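Local atomic coordinates of YdhT protein (Bacillus subtilis, PDB entry 3CBW), a protein that hydrolyses internal beta-1,4-mannosidic linkages in mannan, galactomannan and glucomannan, and takes part in the breakdown of glucomannan. Residues L174-N178 against G179-W183. The protein carries 3 engineered substitutions. Sequence-based numbering, arbitrary orientation.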
loop_
_atom_site.group_PDB
_atom_site.type_symbol
_atom_site.label_atom_id
_atom_site.label_comp_id
_atom_site.label_asym_id
_atom_site.label_seq_id
_atom_site.Cartn_x
_atom_site.Cartn_y
_atom_site.Cartn_z
ATOM N N LEU A 174 4.503 6.615 2.159
ATOM C CA LEU A 174 4.014 7.998 2.267
ATOM C C LEU A 174 2.535 8.110 1.922
ATOM O O LEU A 174 2.105 9.013 1.198
ATOM C CB LEU A 174 4.843 8.935 1.389
ATOM C CG LEU A 174 6.352 8.955 1.610
ATOM C CD1 LEU A 174 6.984 9.842 0.559
ATOM C CD2 LEU A 174 6.718 9.431 3.006
ATOM N N HIS A 175 1.745 7.204 2.494
ATOM C CA HIS A 175 0.318 7.123 2.202
ATOM C C HIS A 175 -0.486 8.187 2.953
ATOM O O HIS A 175 -0.004 8.799 3.916
ATOM C CB HIS A 175 -0.184 5.715 2.528
ATOM C CG HIS A 175 -0.071 5.339 3.969
ATOM N ND1 HIS A 175 1.135 5.266 4.644
ATOM C CD2 HIS A 175 -1.023 4.933 4.844
ATOM C CE1 HIS A 175 0.903 4.877 5.888
ATOM N NE2 HIS A 175 -0.393 4.651 6.030
ATOM N N GLU A 176 -1.710 8.421 2.488
ATOM C CA GLU A 176 -2.640 9.346 3.155
ATOM C C GLU A 176 -2.045 10.737 3.349
ATOM O O GLU A 176 -2.273 11.398 4.365
ATOM C CB GLU A 176 -3.156 8.770 4.477
ATOM C CG GLU A 176 -3.904 7.461 4.259
ATOM C CD GLU A 176 -4.254 6.703 5.528
ATOM O OE1 GLU A 176 -4.145 7.255 6.647
ATOM O OE2 GLU A 176 -4.634 5.506 5.397
ATOM N N MET A 177 -1.290 11.172 2.351
ATOM C CA MET A 177 -0.575 12.434 2.389
ATOM C C MET A 177 -1.491 13.657 2.328
ATOM O O MET A 177 -1.070 14.753 2.698
ATOM C CB MET A 177 0.461 12.473 1.264
ATOM C CG MET A 177 -0.084 12.749 -0.152
ATOM S SD MET A 177 -1.347 11.609 -0.927
ATOM C CE MET A 177 -0.383 10.039 -1.040
ATOM N N ASN A 178 -2.722 13.474 1.842
ATOM C CA ASN A 178 -3.716 14.546 1.859
ATOM C C ASN A 178 -4.443 14.626 3.196
ATOM O O ASN A 178 -5.247 15.536 3.407
ATOM C CB ASN A 178 -4.709 14.415 0.692
ATOM C CG ASN A 178 -5.464 13.103 0.706
ATOM O OD1 ASN A 178 -4.942 12.084 1.150
ATOM N ND2 ASN A 178 -6.676 13.106 0.157
ATOM N N GLY A 179 -4.147 13.678 4.090
ATOM C CA GLY A 179 -4.596 13.767 5.473
ATOM C C GLY A 179 -3.646 14.635 6.278
ATOM O O GLY A 179 -2.555 14.995 5.820
ATOM N N GLU A 180 -4.052 14.930 7.504
ATOM C CA GLU A 180 -3.341 15.881 8.341
ATOM C C GLU A 180 -2.738 15.215 9.569
ATOM O O GLU A 180 -2.297 15.899 10.490
ATOM C CB GLU A 180 -4.257 17.070 8.705
ATOM C CG GLU A 180 -5.410 16.758 9.673
ATOM C CD GLU A 180 -6.647 16.126 9.031
ATOM O OE1 GLU A 180 -6.699 15.909 7.801
ATOM O OE2 GLU A 180 -7.594 15.837 9.784
ATOM N N TRP A 181 -2.695 13.886 9.577
ATOM C CA TRP A 181 -2.205 13.134 10.734
ATOM C C TRP A 181 -0.716 12.752 10.637
ATOM O O TRP A 181 0.037 12.993 11.584
ATOM C CB TRP A 181 -3.119 11.939 11.045
ATOM C CG TRP A 181 -3.577 11.157 9.853
ATOM C CD1 TRP A 181 -2.978 10.042 9.328
ATOM C CD2 TRP A 181 -4.734 11.409 9.047
ATOM N NE1 TRP A 181 -3.685 9.589 8.244
ATOM C CE2 TRP A 181 -4.769 10.405 8.052
ATOM C CE3 TRP A 181 -5.754 12.374 9.077
ATOM C CZ2 TRP A 181 -5.769 10.343 7.088
ATOM C CZ3 TRP A 181 -6.753 12.312 8.115
ATOM C CH2 TRP A 181 -6.750 11.303 7.126
ATOM N N PHE A 182 -0.268 12.207 9.508
ATOM C CA PHE A 182 1.146 11.819 9.370
ATOM C C PHE A 182 2.039 13.025 9.103
ATOM O O PHE A 182 1.631 13.985 8.452
ATOM C CB PHE A 182 1.325 10.805 8.246
ATOM C CG PHE A 182 0.598 9.500 8.464
ATOM C CD1 PHE A 182 0.737 8.791 9.656
ATOM C CD2 PHE A 182 -0.176 8.955 7.448
ATOM C CE1 PHE A 182 0.080 7.566 9.846
ATOM C CE2 PHE A 182 -0.828 7.737 7.622
ATOM C CZ PHE A 182 -0.692 7.046 8.815
ATOM N N TRP A 183 3.281 12.949 9.569
ATOM C CA TRP A 183 4.189 14.088 9.444
ATOM C C TRP A 183 4.446 14.506 7.989
ATOM O O TRP A 183 4.741 15.672 7.721
ATOM C CB TRP A 183 5.508 13.823 10.172
ATOM C CG TRP A 183 6.335 12.678 9.632
ATOM C CD1 TRP A 183 6.355 11.393 10.101
ATOM C CD2 TRP A 183 7.277 12.719 8.544
ATOM N NE1 TRP A 183 7.247 10.630 9.378
ATOM C CE2 TRP A 183 7.827 11.416 8.420
ATOM C CE3 TRP A 183 7.710 13.719 7.663
ATOM C CZ2 TRP A 183 8.762 11.089 7.437
ATOM C CZ3 TRP A 183 8.660 13.387 6.683
ATOM C CH2 TRP A 183 9.172 12.087 6.593
HETATM O O HOH W 1 -1.790 12.210 7.023
HETATM O O HOH W 2 -6.377 17.215 5.335
#
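Trp181 meets Glu176 at the edge of its indole. Its NE1 donates to Glu176 OE1 at 2.9 Å, near the ring plane and almost along the carboxylate C-O axis. The N-H...OE1 angle is 146°, a moderate bend. The carboxylate plane stands steeply to the indole, at 73°. Glu176 runs extended beyond CG, which carries the carboxylate out to the ring edge.

Phe182 fills the tight inner side. Its CE2 lies 3.5 Å from Glu176 OE1 and also 3.5 Å from His175 NE2, over one face of the imidazole toward the rim. The two rings meet obliquely, with planes at 49°. Outside the loop, His114 meets the His175 ring edge-to-face and also touches the Phe182 ring, and Trp184 stacks on Phe182.

The backbone folds back in a type I turn from Glu176 to Gly179. Gly179 N closes it with a 3.0 Å hydrogen bond to Glu176 O. Gly179 CA packs against one face of the indole, toward its rim. A water over the same face donates to Glu176 O at 2.8 Å and accepts from Phe182 N, so the same carbonyl takes two bonds.

The outer side is looser. Glu180 is partly exposed and reaches Asn178 O through a second water, while its carboxylate forms a salt bridge with Arg230.

This loop follows strand 169-172 of the TIM barrel. As in related family 26 enzymes, Glu176 is probably the proton donor, Trp181 probably binds substrate, and His175 probably keeps the likely nucleophile, Glu275, in position. The indole N-H therefore probably orients the acid's carboxylate, while Phe182 packs against both the acid and the histidine. The contact thus joins a probable substrate-binding residue to the probable acid, which would protonate the glycosidic oxygen of the departing sugar.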